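Local coordinates for protein citrate synthase (Thermotoga maritima, PDB 2P2W) that probably catalyses the condensation of acetyl-CoA with oxaloacetate and water to citrate and CoA, the entry step of the tricarboxylic acid cycle, at residues 160-165 against 269-274; 166-171 against 260-265; 233-238 against 290-295; 243-248 against 285-290. All coordinates share one frame; numbering follows the deposited sequence.

Interaction 1. Residues 160-165 against 269-274; sequences NEKIRL and EHFPDS
Segment 160-165, a turn running into the first residues of helix 163-173, comes up to the C-terminal end of helix 258-270, the backbones being closest at Lys162 and His270, whose CA atoms are 9.0 Å apart. Asn160 to Ile163 form a type I turn, and the side chain of Asn160 caps the backbone N of Lys162. Past His270 the chain leaves the helix at Phe271. Leu165 is the centre of the contact, its CG anti to the carbonyl carbon (chi1 -51°), which points both methyls at His270. CD2 lies over one face of the imidazole in a CH-pi contact, 3.9 Å from the ring centroid and 17° off the normal; CD1 is 3.7 Å from His270 CG and also reaches CE2 of Phe271 at 4.0 Å. Lys162 adds the aliphatic part of its chain, CG standing 4.5 Å from Phe271 CZ at the ring edge. An alanine at Leu165 would lack both methyls and is likely to leave the imidazole face and the Phe271 ring without their partner here. His270 ND1 is hydrogen-bonded to Val266 O, which helps to fix the turn of the ring. The contact is therefore a small, mostly apolar surface patch, held by methyl-to-ring packing.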
loop_
_atom_site.group_PDB
_atom_site.type_symbol
_atom_site.label_atom_id
_atom_site.label_comp_id
_atom_site.label_asym_id
_atom_site.label_seq_id
_atom_site.Cartn_x
_atom_site.Cartn_y
_atom_site.Cartn_z
ATOM N N ASN A 160 -6.905 -8.858 -33.340
ATOM C CA ASN A 160 -7.131 -7.697 -34.185
ATOM C C ASN A 160 -5.904 -6.789 -34.247
ATOM O O ASN A 160 -5.083 -6.776 -33.332
ATOM C CB ASN A 160 -8.336 -6.923 -33.637
ATOM C CG ASN A 160 -8.685 -5.717 -34.469
ATOM O OD1 ASN A 160 -7.887 -4.795 -34.608
ATOM N ND2 ASN A 160 -9.889 -5.714 -35.032
ATOM N N GLU A 161 -5.793 -6.030 -35.333
ATOM C CA GLU A 161 -4.682 -5.105 -35.537
ATOM C C GLU A 161 -4.618 -4.033 -34.449
ATOM O O GLU A 161 -3.553 -3.474 -34.178
ATOM C CB GLU A 161 -4.818 -4.435 -36.906
ATOM C CG GLU A 161 -3.722 -3.434 -37.229
ATOM C CD GLU A 161 -4.057 -2.578 -38.436
ATOM O OE1 GLU A 161 -5.246 -2.230 -38.608
ATOM O OE2 GLU A 161 -3.131 -2.254 -39.211
ATOM N N LYS A 162 -5.762 -3.750 -33.834
ATOM C CA LYS A 162 -5.848 -2.749 -32.774
ATOM C C LYS A 162 -4.902 -3.083 -31.624
ATOM O O LYS A 162 -4.566 -2.222 -30.807
ATOM C CB LYS A 162 -7.287 -2.665 -32.258
ATOM C CG LYS A 162 -8.178 -1.744 -33.085
ATOM C CD LYS A 162 -9.609 -2.265 -33.185
ATOM C CE LYS A 162 -10.067 -2.951 -31.908
ATOM N NZ LYS A 162 -11.527 -2.746 -31.673
ATOM N N ILE A 163 -4.480 -4.341 -31.569
ATOM C CA ILE A 163 -3.570 -4.807 -30.533
ATOM C C ILE A 163 -2.305 -3.950 -30.467
ATOM O O ILE A 163 -1.802 -3.654 -29.382
ATOM C CB ILE A 163 -3.190 -6.289 -30.778
ATOM C CG1 ILE A 163 -4.413 -7.177 -30.517
ATOM C CG2 ILE A 163 -2.023 -6.695 -29.888
ATOM C CD1 ILE A 163 -4.222 -8.641 -30.902
ATOM N N ARG A 164 -1.800 -3.544 -31.628
ATOM C CA ARG A 164 -0.604 -2.710 -31.721
ATOM C C ARG A 164 -0.755 -1.397 -30.944
ATOM O O ARG A 164 0.176 -0.901 -30.322
ATOM C CB ARG A 164 -0.344 -2.412 -33.199
ATOM C CG ARG A 164 0.033 -3.667 -33.987
ATOM C CD ARG A 164 0.540 -3.329 -35.394
ATOM N NE ARG A 164 0.733 -4.551 -36.180
ATOM C CZ ARG A 164 1.943 -5.137 -36.121
ATOM N NH1 ARG A 164 2.898 -4.616 -35.370
ATOM N NH2 ARG A 164 2.173 -6.251 -36.823
ATOM N N LEU A 165 -1.952 -0.818 -31.012
ATOM C CA LEU A 165 -2.224 0.446 -30.337
ATOM C C LEU A 165 -2.193 0.231 -28.822
ATOM O O LEU A 165 -1.646 1.047 -28.077
ATOM C CB LEU A 165 -3.589 0.992 -30.773
ATOM C CG LEU A 165 -3.820 1.063 -32.290
ATOM C CD1 LEU A 165 -5.173 1.708 -32.568
ATOM C CD2 LEU A 165 -2.694 1.844 -32.960
ATOM N N GLU A 269 -5.266 9.342 -35.610
ATOM C CA GLU A 269 -5.044 8.485 -36.762
ATOM C C GLU A 269 -5.986 7.290 -36.860
ATOM O O GLU A 269 -6.289 6.835 -37.964
ATOM C CB GLU A 269 -3.591 8.002 -36.773
ATOM C CG GLU A 269 -2.614 9.054 -37.286
ATOM C CD GLU A 269 -1.159 8.688 -37.053
ATOM O OE1 GLU A 269 -0.884 7.534 -36.662
ATOM O OE2 GLU A 269 -0.288 9.565 -37.259
ATOM N N HIS A 270 -6.469 6.791 -35.723
ATOM C CA HIS A 270 -7.348 5.624 -35.745
ATOM C C HIS A 270 -8.794 5.804 -35.301
ATOM O O HIS A 270 -9.657 5.018 -35.696
ATOM C CB HIS A 270 -6.718 4.488 -34.940
ATOM C CG HIS A 270 -5.418 4.008 -35.502
ATOM N ND1 HIS A 270 -4.221 4.645 -35.257
ATOM C CD2 HIS A 270 -5.134 2.979 -36.333
ATOM C CE1 HIS A 270 -3.255 4.026 -35.910
ATOM N NE2 HIS A 270 -3.783 3.011 -36.571
ATOM N N PHE A 271 -9.062 6.817 -34.481
ATOM C CA PHE A 271 -10.425 7.072 -34.013
ATOM C C PHE A 271 -10.748 8.569 -34.026
ATOM O O PHE A 271 -11.231 9.118 -33.037
ATOM C CB PHE A 271 -10.616 6.526 -32.590
ATOM C CG PHE A 271 -10.374 5.049 -32.468
ATOM C CD1 PHE A 271 -11.396 4.141 -32.736
ATOM C CD2 PHE A 271 -9.120 4.561 -32.103
ATOM C CE1 PHE A 271 -11.173 2.763 -32.643
ATOM C CE2 PHE A 271 -8.886 3.188 -32.006
ATOM C CZ PHE A 271 -9.915 2.288 -32.276
ATOM N N PRO A 272 -10.518 9.239 -35.167
ATOM C CA PRO A 272 -10.774 10.679 -35.306
ATOM C C PRO A 272 -12.226 11.087 -35.113
ATOM O O PRO A 272 -12.515 12.232 -34.773
ATOM C CB PRO A 272 -10.314 10.996 -36.736
ATOM C CG PRO A 272 -10.511 9.701 -37.488
ATOM C CD PRO A 272 -10.306 8.618 -36.486
ATOM N N ASP A 273 -13.135 10.147 -35.339
ATOM C CA ASP A 273 -14.558 10.430 -35.238
ATOM C C ASP A 273 -15.195 10.037 -33.917
ATOM O O ASP A 273 -16.407 10.136 -33.755
ATOM C CB ASP A 273 -15.268 9.765 -36.413
ATOM C CG ASP A 273 -14.719 10.245 -37.743
ATOM O OD1 ASP A 273 -14.306 11.422 -37.814
ATOM O OD2 ASP A 273 -14.700 9.460 -38.709
ATOM N N SER A 274 -14.372 9.595 -32.972
ATOM C CA SER A 274 -14.866 9.240 -31.654
ATOM C C SER A 274 -15.376 10.515 -30.976
ATOM O O SER A 274 -14.645 11.505 -30.869
ATOM C CB SER A 274 -13.741 8.634 -30.814
ATOM O OG SER A 274 -13.980 8.850 -29.434
#

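Interaction 2. Residues 166-171 against 260-265; sequences LESAFI and AVFLKR
Ser168 sets its CB obliquely against the Phe262 ring, 4.0 Å from CE1. With CG anti to the backbone N (chi1 -172°), Phe262 sends its ring across the gap between the helices. The serine hydroxyl is engaged apart from this ring: OG is hydrogen-bonded to Ala37 O of helix 33-39, with a weak second bond to Arg164 O in its own helix. One residue on, the methyl of Ala169 meets the end of Leu263, CB to CD2 being 4.2 Å. The small side chains of Ser168 and Ala169 thus face the larger Phe262 and Leu263, and the CA atoms of Ala169 and Leu263 come within 7.2 Å. Phe262 also touches Glu34 and Ala37, while Leu263 packs on Val299 and Ser303 of helix 299-309, its side chain about 8 Å from that of Asp300, a predicted active-site residue. In this way helices 163-173 and 258-270 are joined in the buried core of the mainly helical citrate synthase fold.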
loop_
_atom_site.group_PDB
_atom_site.type_symbol
_atom_site.label_atom_id
_atom_site.label_comp_id
_atom_site.label_asym_id
_atom_site.label_seq_id
_atom_site.Cartn_x
_atom_site.Cartn_y
_atom_site.Cartn_z
ATOM N N LEU A 166 -2.782 -0.873 -28.370
ATOM C CA LEU A 166 -2.800 -1.198 -26.949
ATOM C C LEU A 166 -1.379 -1.431 -26.444
ATOM O O LEU A 166 -1.024 -1.000 -25.348
ATOM C CB LEU A 166 -3.648 -2.450 -26.691
ATOM C CG LEU A 166 -3.673 -2.956 -25.242
ATOM C CD1 LEU A 166 -4.166 -1.851 -24.324
ATOM C CD2 LEU A 166 -4.570 -4.182 -25.129
ATOM N N GLU A 167 -0.562 -2.108 -27.248
ATOM C CA GLU A 167 0.817 -2.382 -26.857
ATOM C C GLU A 167 1.608 -1.077 -26.696
ATOM O O GLU A 167 2.362 -0.915 -25.732
ATOM C CB GLU A 167 1.484 -3.298 -27.891
ATOM C CG GLU A 167 2.921 -3.676 -27.563
ATOM C CD GLU A 167 3.220 -5.132 -27.885
ATOM O OE1 GLU A 167 2.772 -5.614 -28.947
ATOM O OE2 GLU A 167 3.909 -5.793 -27.081
ATOM N N SER A 168 1.440 -0.148 -27.637
ATOM C CA SER A 168 2.134 1.137 -27.545
ATOM C C SER A 168 1.708 1.838 -26.254
ATOM O O SER A 168 2.531 2.429 -25.556
ATOM C CB SER A 168 1.793 2.032 -28.744
ATOM O OG SER A 168 2.375 1.542 -29.938
ATOM N N ALA A 169 0.416 1.763 -25.942
ATOM C CA ALA A 169 -0.114 2.389 -24.731
ATOM C C ALA A 169 0.528 1.805 -23.477
ATOM O O ALA A 169 0.916 2.545 -22.568
ATOM C CB ALA A 169 -1.629 2.217 -24.672
ATOM N N PHE A 170 0.634 0.480 -23.414
ATOM C CA PHE A 170 1.250 -0.146 -22.247
ATOM C C PHE A 170 2.686 0.344 -22.071
ATOM O O PHE A 170 3.099 0.715 -20.971
ATOM C CB PHE A 170 1.259 -1.670 -22.376
ATOM C CG PHE A 170 -0.068 -2.320 -22.096
ATOM C CD1 PHE A 170 -0.917 -1.819 -21.113
ATOM C CD2 PHE A 170 -0.434 -3.484 -22.770
ATOM C CE1 PHE A 170 -2.109 -2.470 -20.800
ATOM C CE2 PHE A 170 -1.621 -4.143 -22.467
ATOM C CZ PHE A 170 -2.461 -3.636 -21.478
ATOM N N ILE A 171 3.445 0.342 -23.161
ATOM C CA ILE A 171 4.831 0.784 -23.121
ATOM C C ILE A 171 4.934 2.208 -22.565
ATOM O O ILE A 171 5.787 2.493 -21.726
ATOM C CB ILE A 171 5.469 0.713 -24.532
ATOM C CG1 ILE A 171 5.502 -0.744 -25.005
ATOM C CG2 ILE A 171 6.872 1.304 -24.511
ATOM C CD1 ILE A 171 5.962 -0.923 -26.441
ATOM N N ALA A 260 0.826 11.700 -23.513
ATOM C CA ALA A 260 -0.490 12.190 -23.924
ATOM C C ALA A 260 -0.434 12.595 -25.400
ATOM O O ALA A 260 -1.359 12.325 -26.165
ATOM C CB ALA A 260 -0.908 13.389 -23.065
ATOM N N VAL A 261 0.658 13.244 -25.789
ATOM C CA VAL A 261 0.837 13.670 -27.173
ATOM C C VAL A 261 0.844 12.456 -28.099
ATOM O O VAL A 261 0.185 12.454 -29.145
ATOM C CB VAL A 261 2.162 14.444 -27.346
ATOM C CG1 VAL A 261 2.403 14.748 -28.820
ATOM C CG2 VAL A 261 2.117 15.737 -26.531
ATOM N N PHE A 262 1.588 11.424 -27.708
ATOM C CA PHE A 262 1.674 10.206 -28.502
ATOM C C PHE A 262 0.283 9.583 -28.665
ATOM O O PHE A 262 -0.144 9.290 -29.784
ATOM C CB PHE A 262 2.635 9.203 -27.835
ATOM C CG PHE A 262 2.942 7.994 -28.678
ATOM C CD1 PHE A 262 1.971 7.022 -28.915
ATOM C CD2 PHE A 262 4.203 7.828 -29.243
ATOM C CE1 PHE A 262 2.253 5.905 -29.701
ATOM C CE2 PHE A 262 4.499 6.714 -30.032
ATOM C CZ PHE A 262 3.522 5.751 -30.262
ATOM N N LEU A 263 -0.423 9.390 -27.554
ATOM C CA LEU A 263 -1.756 8.799 -27.607
ATOM C C LEU A 263 -2.770 9.680 -28.331
ATOM O O LEU A 263 -3.715 9.171 -28.927
ATOM C CB LEU A 263 -2.259 8.473 -26.195
ATOM C CG LEU A 263 -1.475 7.364 -25.480
ATOM C CD1 LEU A 263 -2.058 7.138 -24.098
ATOM C CD2 LEU A 263 -1.531 6.078 -26.297
ATOM N N LYS A 264 -2.592 10.996 -28.280
ATOM C CA LYS A 264 -3.517 11.871 -28.990
ATOM C C LYS A 264 -3.369 11.603 -30.488
ATOM O O LYS A 264 -4.355 11.584 -31.226
ATOM C CB LYS A 264 -3.224 13.347 -28.703
ATOM C CG LYS A 264 -4.266 14.278 -29.307
ATOM C CD LYS A 264 -3.920 15.742 -29.100
ATOM C CE LYS A 264 -4.999 16.635 -29.702
ATOM N NZ LYS A 264 -4.637 18.072 -29.585
ATOM N N ARG A 265 -2.134 11.382 -30.929
ATOM C CA ARG A 265 -1.879 11.108 -32.337
ATOM C C ARG A 265 -2.487 9.761 -32.722
ATOM O O ARG A 265 -3.040 9.606 -33.812
ATOM C CB ARG A 265 -0.373 11.105 -32.625
ATOM C CG ARG A 265 -0.044 10.881 -34.097
ATOM C CD ARG A 265 1.438 11.081 -34.411
ATOM N NE ARG A 265 2.293 10.121 -33.717
ATOM C CZ ARG A 265 2.959 10.376 -32.594
ATOM N NH1 ARG A 265 2.880 11.571 -32.021
ATOM N NH2 ARG A 265 3.710 9.431 -32.045
#

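Interaction 3. Residues 233-238 against 290-295; sequences EFVQKC and NKIKNI
Apolar packing carries this contact, and Ile292 supplies the whole of one side of it. Its CG2 methyl stands 4.3 Å from CG1 of Val235, which projects from helix 231-241, and these two residues are also the point where the backbones come nearest, their CA atoms 8.9 Å apart. The other branch of the isoleucine, ending in CD1, approaches the amide of Gln236 at 4.4 Å from NE2. This is a loose contact between a methyl and a polar group, and the hydrogen bond of NE2 to Tyr286 OH holds the amide beside the isoleucine methyl.

Backbone bonding shapes the loop side. Lys291, with positive phi, closes helix 275-289 in a Schellman motif, and Ile292 follows at once with its side chain turned to helix 231-241. Farther on, Asn294 N bonds to Lys291 O at 3.3 Å and Ile295 N to Ile292 O at 3.2 Å, which keeps the 290-295 loop compact.

Among its neighbours the contact joins helix 231-241 to the loop that leaves helix 275-289. Val235 packs on Leu283 and Tyr286 as well, Ile292 rests on Leu239 and Ile287, and beyond Ile295 the chain runs on to helix 299-309.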
loop_
_atom_site.group_PDB
_atom_site.type_symbol
_atom_site.label_atom_id
_atom_site.label_comp_id
_atom_site.label_asym_id
_atom_site.label_seq_id
_atom_site.Cartn_x
_atom_site.Cartn_y
_atom_site.Cartn_z
ATOM N N GLU A 233 -17.933 26.751 -21.283
ATOM C CA GLU A 233 -18.798 26.876 -20.113
ATOM C C GLU A 233 -18.415 25.916 -18.986
ATOM O O GLU A 233 -18.445 26.278 -17.807
ATOM C CB GLU A 233 -20.252 26.628 -20.515
ATOM C CG GLU A 233 -21.249 26.826 -19.385
ATOM C CD GLU A 233 -22.674 26.958 -19.886
ATOM O OE1 GLU A 233 -22.859 27.184 -21.103
ATOM O OE2 GLU A 233 -23.611 26.836 -19.065
ATOM N N PHE A 234 -18.071 24.687 -19.349
ATOM C CA PHE A 234 -17.693 23.687 -18.359
ATOM C C PHE A 234 -16.404 24.077 -17.641
ATOM O O PHE A 234 -16.309 23.971 -16.416
ATOM C CB PHE A 234 -17.498 22.327 -19.027
ATOM C CG PHE A 234 -17.040 21.254 -18.085
ATOM C CD1 PHE A 234 -17.933 20.658 -17.199
ATOM C CD2 PHE A 234 -15.708 20.847 -18.073
ATOM C CE1 PHE A 234 -17.505 19.670 -16.313
ATOM C CE2 PHE A 234 -15.269 19.862 -17.192
ATOM C CZ PHE A 234 -16.170 19.272 -16.311
ATOM N N VAL A 235 -15.412 24.516 -18.410
ATOM C CA VAL A 235 -14.129 24.912 -17.835
ATOM C C VAL A 235 -14.290 26.096 -16.883
ATOM O O VAL A 235 -13.759 26.079 -15.773
ATOM C CB VAL A 235 -13.104 25.270 -18.940
ATOM C CG1 VAL A 235 -11.832 25.831 -18.318
ATOM C CG2 VAL A 235 -12.775 24.025 -19.759
ATOM N N GLN A 236 -15.027 27.116 -17.312
ATOM C CA GLN A 236 -15.244 28.288 -16.470
ATOM C C GLN A 236 -15.938 27.898 -15.170
ATOM O O GLN A 236 -15.611 28.418 -14.101
ATOM C CB GLN A 236 -16.069 29.340 -17.217
ATOM C CG GLN A 236 -15.282 30.076 -18.287
ATOM C CD GLN A 236 -13.989 30.672 -17.747
ATOM O OE1 GLN A 236 -13.983 31.324 -16.702
ATOM N NE2 GLN A 236 -12.890 30.458 -18.462
ATOM N N LYS A 237 -16.892 26.977 -15.272
ATOM C CA LYS A 237 -17.626 26.485 -14.113
ATOM C C LYS A 237 -16.665 25.795 -13.150
ATOM O O LYS A 237 -16.749 25.978 -11.936
ATOM C CB LYS A 237 -18.705 25.492 -14.556
ATOM C CG LYS A 237 -19.331 24.690 -13.421
ATOM C CD LYS A 237 -20.082 23.477 -13.956
ATOM C CE LYS A 237 -21.257 23.105 -13.069
ATOM N NZ LYS A 237 -21.647 21.674 -13.236
ATOM N N CYS A 238 -15.757 24.993 -13.701
ATOM C CA CYS A 238 -14.776 24.281 -12.890
ATOM C C CYS A 238 -13.868 25.247 -12.133
ATOM O O CYS A 238 -13.539 25.020 -10.969
ATOM C CB CYS A 238 -13.933 23.357 -13.773
ATOM S SG CYS A 238 -14.757 21.799 -14.187
ATOM N N ASN A 290 -6.083 29.259 -24.039
ATOM C CA ASN A 290 -6.395 30.326 -23.094
ATOM C C ASN A 290 -5.443 30.309 -21.894
ATOM O O ASN A 290 -5.600 31.091 -20.955
ATOM C CB ASN A 290 -7.844 30.199 -22.616
ATOM C CG ASN A 290 -8.846 30.609 -23.681
ATOM O OD1 ASN A 290 -9.024 31.796 -23.957
ATOM N ND2 ASN A 290 -9.500 29.625 -24.289
ATOM N N LYS A 291 -4.456 29.418 -21.937
ATOM C CA LYS A 291 -3.469 29.286 -20.869
ATOM C C LYS A 291 -4.111 29.169 -19.492
ATOM O O LYS A 291 -3.601 29.711 -18.506
ATOM C CB LYS A 291 -2.506 30.479 -20.883
ATOM C CG LYS A 291 -1.627 30.545 -22.117
ATOM C CD LYS A 291 -0.572 31.637 -22.000
ATOM C CE LYS A 291 0.343 31.637 -23.207
ATOM N NZ LYS A 291 -0.432 31.833 -24.460
ATOM N N ILE A 292 -5.227 28.452 -19.427
ATOM C CA ILE A 292 -5.946 28.267 -18.176
ATOM C C ILE A 292 -5.092 27.524 -17.147
ATOM O O ILE A 292 -4.759 26.354 -17.334
ATOM C CB ILE A 292 -7.250 27.474 -18.403
ATOM C CG1 ILE A 292 -8.111 28.181 -19.452
ATOM C CG2 ILE A 292 -8.018 27.336 -17.093
ATOM C CD1 ILE A 292 -8.583 29.561 -19.037
ATOM N N LYS A 293 -4.741 28.222 -16.069
ATOM C CA LYS A 293 -3.939 27.663 -14.984
ATOM C C LYS A 293 -2.603 27.085 -15.437
ATOM O O LYS A 293 -1.936 26.381 -14.682
ATOM C CB LYS A 293 -4.741 26.587 -14.245
ATOM C CG LYS A 293 -5.996 27.118 -13.568
ATOM C CD LYS A 293 -6.786 26.008 -12.882
ATOM C CE LYS A 293 -6.207 25.655 -11.517
ATOM N NZ LYS A 293 -6.699 24.332 -11.043
ATOM N N ASN A 294 -2.210 27.398 -16.667
ATOM C CA ASN A 294 -0.958 26.904 -17.221
ATOM C C ASN A 294 -0.877 25.377 -17.113
ATOM O O ASN A 294 0.197 24.830 -16.877
ATOM C CB ASN A 294 0.238 27.530 -16.491
ATOM C CG ASN A 294 1.569 27.216 -17.162
ATOM O OD1 ASN A 294 2.569 26.960 -16.491
ATOM N ND2 ASN A 294 1.589 27.247 -18.492
ATOM N N ILE A 295 -2.010 24.694 -17.267
ATOM C CA ILE A 295 -2.012 23.232 -17.198
ATOM C C ILE A 295 -2.203 22.621 -18.580
ATOM O O ILE A 295 -2.757 23.249 -19.483
ATOM C CB ILE A 295 -3.116 22.688 -16.259
ATOM C CG1 ILE A 295 -4.504 23.092 -16.772
ATOM C CG2 ILE A 295 -2.873 23.186 -14.836
ATOM C CD1 ILE A 295 -5.652 22.560 -15.923
#

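Interaction 4. Residues 243-248 against 285-290; sequences RKIMGF and EYIVSN
The loop 243-248, just ahead of the predicted active-site residue His250, packs on the last turns of helix 275-289, where Phe248 and Ile245 meet Ile287. The Phe248 side chain lies about 8 Å from that of His250 and about 9 Å from that of Asp300, also a predicted active-site residue, so this buried apolar contact probably helps to back the active site. Ile287 CD1 sits centrally over one face of the Phe248 ring in a CH-pi contact, 3.7 Å from the centroid and 14° off the normal, with CE2 the nearest ring atom at 3.6 Å. The CG2 branch of the same isoleucine reaches CE2 as well, at 3.9 Å. Ile245 comes to the same methyl from its own end, CD1 to CD1 at 3.9 Å, tip to tip. For Ile287, CG1 lies anti to the carbonyl carbon, and the extended second torsion (chi2 178°) then carries CD1 to the ring. A type II turn from Ile245 to Phe248, its bond weak, brings both side chains to this partner. Without the ring, as with an alanine here, the end of Ile287 would probably be poorly packed and freer to turn. At the helix end, Asn290 ND2 bonds back to Tyr286 O at 2.9 Å. Ile295 and Pro297 border Phe248, and Gly247 bonds through its backbone to Asn298, so the contact lies between helix 275-289 and the approach to helix 299-309.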
loop_
_atom_site.group_PDB
_atom_site.type_symbol
_atom_site.label_atom_id
_atom_site.label_comp_id
_atom_site.label_asym_id
_atom_site.label_seq_id
_atom_site.Cartn_x
_atom_site.Cartn_y
_atom_site.Cartn_z
ATOM N N ARG A 243 -13.142 22.998 -9.052
ATOM C CA ARG A 243 -13.274 21.571 -9.320
ATOM C C ARG A 243 -12.078 21.126 -10.152
ATOM O O ARG A 243 -11.707 21.788 -11.119
ATOM C CB ARG A 243 -14.573 21.288 -10.087
ATOM C CG ARG A 243 -14.729 19.840 -10.535
ATOM C CD ARG A 243 -16.035 19.619 -11.291
ATOM N NE ARG A 243 -16.046 18.333 -11.987
ATOM C CZ ARG A 243 -17.068 17.878 -12.706
ATOM N NH1 ARG A 243 -18.175 18.601 -12.826
ATOM N NH2 ARG A 243 -16.982 16.699 -13.305
ATOM N N LYS A 244 -11.479 20.005 -9.770
ATOM C CA LYS A 244 -10.319 19.486 -10.481
ATOM C C LYS A 244 -10.729 18.948 -11.850
ATOM O O LYS A 244 -11.612 18.100 -11.948
ATOM C CB LYS A 244 -9.666 18.373 -9.655
ATOM C CG LYS A 244 -8.827 17.385 -10.459
ATOM C CD LYS A 244 -7.489 17.955 -10.877
ATOM C CE LYS A 244 -6.556 16.852 -11.369
ATOM N NZ LYS A 244 -5.180 16.972 -10.807
ATOM N N ILE A 245 -10.095 19.455 -12.905
ATOM C CA ILE A 245 -10.387 18.989 -14.257
ATOM C C ILE A 245 -9.555 17.728 -14.501
ATOM O O ILE A 245 -8.333 17.793 -14.620
ATOM C CB ILE A 245 -10.025 20.060 -15.311
ATOM C CG1 ILE A 245 -10.856 21.325 -15.068
ATOM C CG2 ILE A 245 -10.279 19.520 -16.715
ATOM C CD1 ILE A 245 -10.504 22.487 -15.983
ATOM N N MET A 246 -10.228 16.583 -14.563
ATOM C CA MET A 246 -9.561 15.301 -14.770
ATOM C C MET A 246 -8.850 15.221 -16.121
ATOM O O MET A 246 -9.337 15.741 -17.117
ATOM C CB MET A 246 -10.588 14.171 -14.654
ATOM C CG MET A 246 -11.202 14.023 -13.268
ATOM S SD MET A 246 -10.042 13.316 -12.063
ATOM C CE MET A 246 -10.829 13.811 -10.507
ATOM N N GLY A 247 -7.693 14.566 -16.149
ATOM C CA GLY A 247 -6.960 14.441 -17.395
ATOM C C GLY A 247 -5.997 15.586 -17.646
ATOM O O GLY A 247 -5.280 15.586 -18.643
ATOM N N PHE A 248 -5.985 16.567 -16.750
ATOM C CA PHE A 248 -5.089 17.716 -16.880
ATOM C C PHE A 248 -4.280 17.928 -15.610
ATOM O O PHE A 248 -4.690 17.510 -14.525
ATOM C CB PHE A 248 -5.871 19.003 -17.175
ATOM C CG PHE A 248 -6.380 19.096 -18.579
ATOM C CD1 PHE A 248 -7.443 18.304 -19.004
ATOM C CD2 PHE A 248 -5.790 19.977 -19.487
ATOM C CE1 PHE A 248 -7.914 18.388 -20.315
ATOM C CE2 PHE A 248 -6.255 20.069 -20.800
ATOM C CZ PHE A 248 -7.322 19.269 -21.215
ATOM N N GLU A 285 -7.744 22.144 -26.474
ATOM C CA GLU A 285 -7.629 23.371 -27.254
ATOM C C GLU A 285 -8.000 24.597 -26.432
ATOM O O GLU A 285 -7.280 25.596 -26.433
ATOM C CB GLU A 285 -8.528 23.327 -28.493
ATOM C CG GLU A 285 -8.345 24.533 -29.413
ATOM C CD GLU A 285 -9.418 24.631 -30.484
ATOM O OE1 GLU A 285 -10.566 24.985 -30.143
ATOM O OE2 GLU A 285 -9.117 24.347 -31.665
ATOM N N TYR A 286 -9.124 24.523 -25.731
ATOM C CA TYR A 286 -9.579 25.653 -24.939
ATOM C C TYR A 286 -8.675 25.975 -23.754
ATOM O O TYR A 286 -8.335 27.138 -23.516
ATOM C CB TYR A 286 -11.007 25.415 -24.440
ATOM C CG TYR A 286 -11.528 26.551 -23.592
ATOM C CD1 TYR A 286 -12.171 27.641 -24.179
ATOM C CD2 TYR A 286 -11.318 26.574 -22.213
ATOM C CE1 TYR A 286 -12.586 28.726 -23.417
ATOM C CE2 TYR A 286 -11.729 27.655 -21.438
ATOM C CZ TYR A 286 -12.361 28.728 -22.048
ATOM O OH TYR A 286 -12.764 29.806 -21.294
ATOM N N ILE A 287 -8.291 24.942 -23.013
ATOM C CA ILE A 287 -7.452 25.123 -21.840
ATOM C C ILE A 287 -6.049 25.612 -22.178
ATOM O O ILE A 287 -5.537 26.520 -21.529
ATOM C CB ILE A 287 -7.384 23.816 -21.016
ATOM C CG1 ILE A 287 -8.744 23.574 -20.355
ATOM C CG2 ILE A 287 -6.270 23.899 -19.969
ATOM C CD1 ILE A 287 -8.841 22.293 -19.548
ATOM N N VAL A 288 -5.434 25.027 -23.200
ATOM C CA VAL A 288 -4.091 25.430 -23.591
ATOM C C VAL A 288 -4.061 26.781 -24.322
ATOM O O VAL A 288 -3.205 27.619 -24.030
ATOM C CB VAL A 288 -3.422 24.344 -24.473
ATOM C CG1 VAL A 288 -2.046 24.808 -24.931
ATOM C CG2 VAL A 288 -3.297 23.047 -23.681
ATOM N N SER A 289 -4.989 27.006 -25.254
ATOM C CA SER A 289 -5.000 28.274 -25.991
ATOM C C SER A 289 -5.281 29.470 -25.077
ATOM O O SER A 289 -4.773 30.569 -25.309
ATOM C CB SER A 289 -6.024 28.237 -27.137
ATOM O OG SER A 289 -7.358 28.209 -26.657
ATOM N N ASN A 290 -6.083 29.259 -24.039
ATOM C CA ASN A 290 -6.395 30.326 -23.094
ATOM C C ASN A 290 -5.443 30.309 -21.894
ATOM O O ASN A 290 -5.600 31.091 -20.955
ATOM C CB ASN A 290 -7.844 30.199 -22.616
ATOM C CG ASN A 290 -8.846 30.609 -23.681
ATOM O OD1 ASN A 290 -9.024 31.796 -23.957
ATOM N ND2 ASN A 290 -9.500 29.625 -24.289
#

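From the N terminus, the chain first passes through 160-165 and 166-171, which adjoin on helix 163-173. Their partners lie in reverse order around helix 258-270, so interaction 2, closing at 260-265, is nested inside the loop closed by interaction 1 at 269-274. Between these come 233-238 and 243-248, whose partners follow helix 258-270; interactions 3 and 4 therefore cross both 1 and 2. Interaction 4 is nested in interaction 3, and their centres are 5 Å apart: they share Asn290, and Ile292 N probably bonds to Ile287 O. One pair joins helices 163-173 and 258-270; the other ties helix 231-241 and its following loop to the end of helix 275-289.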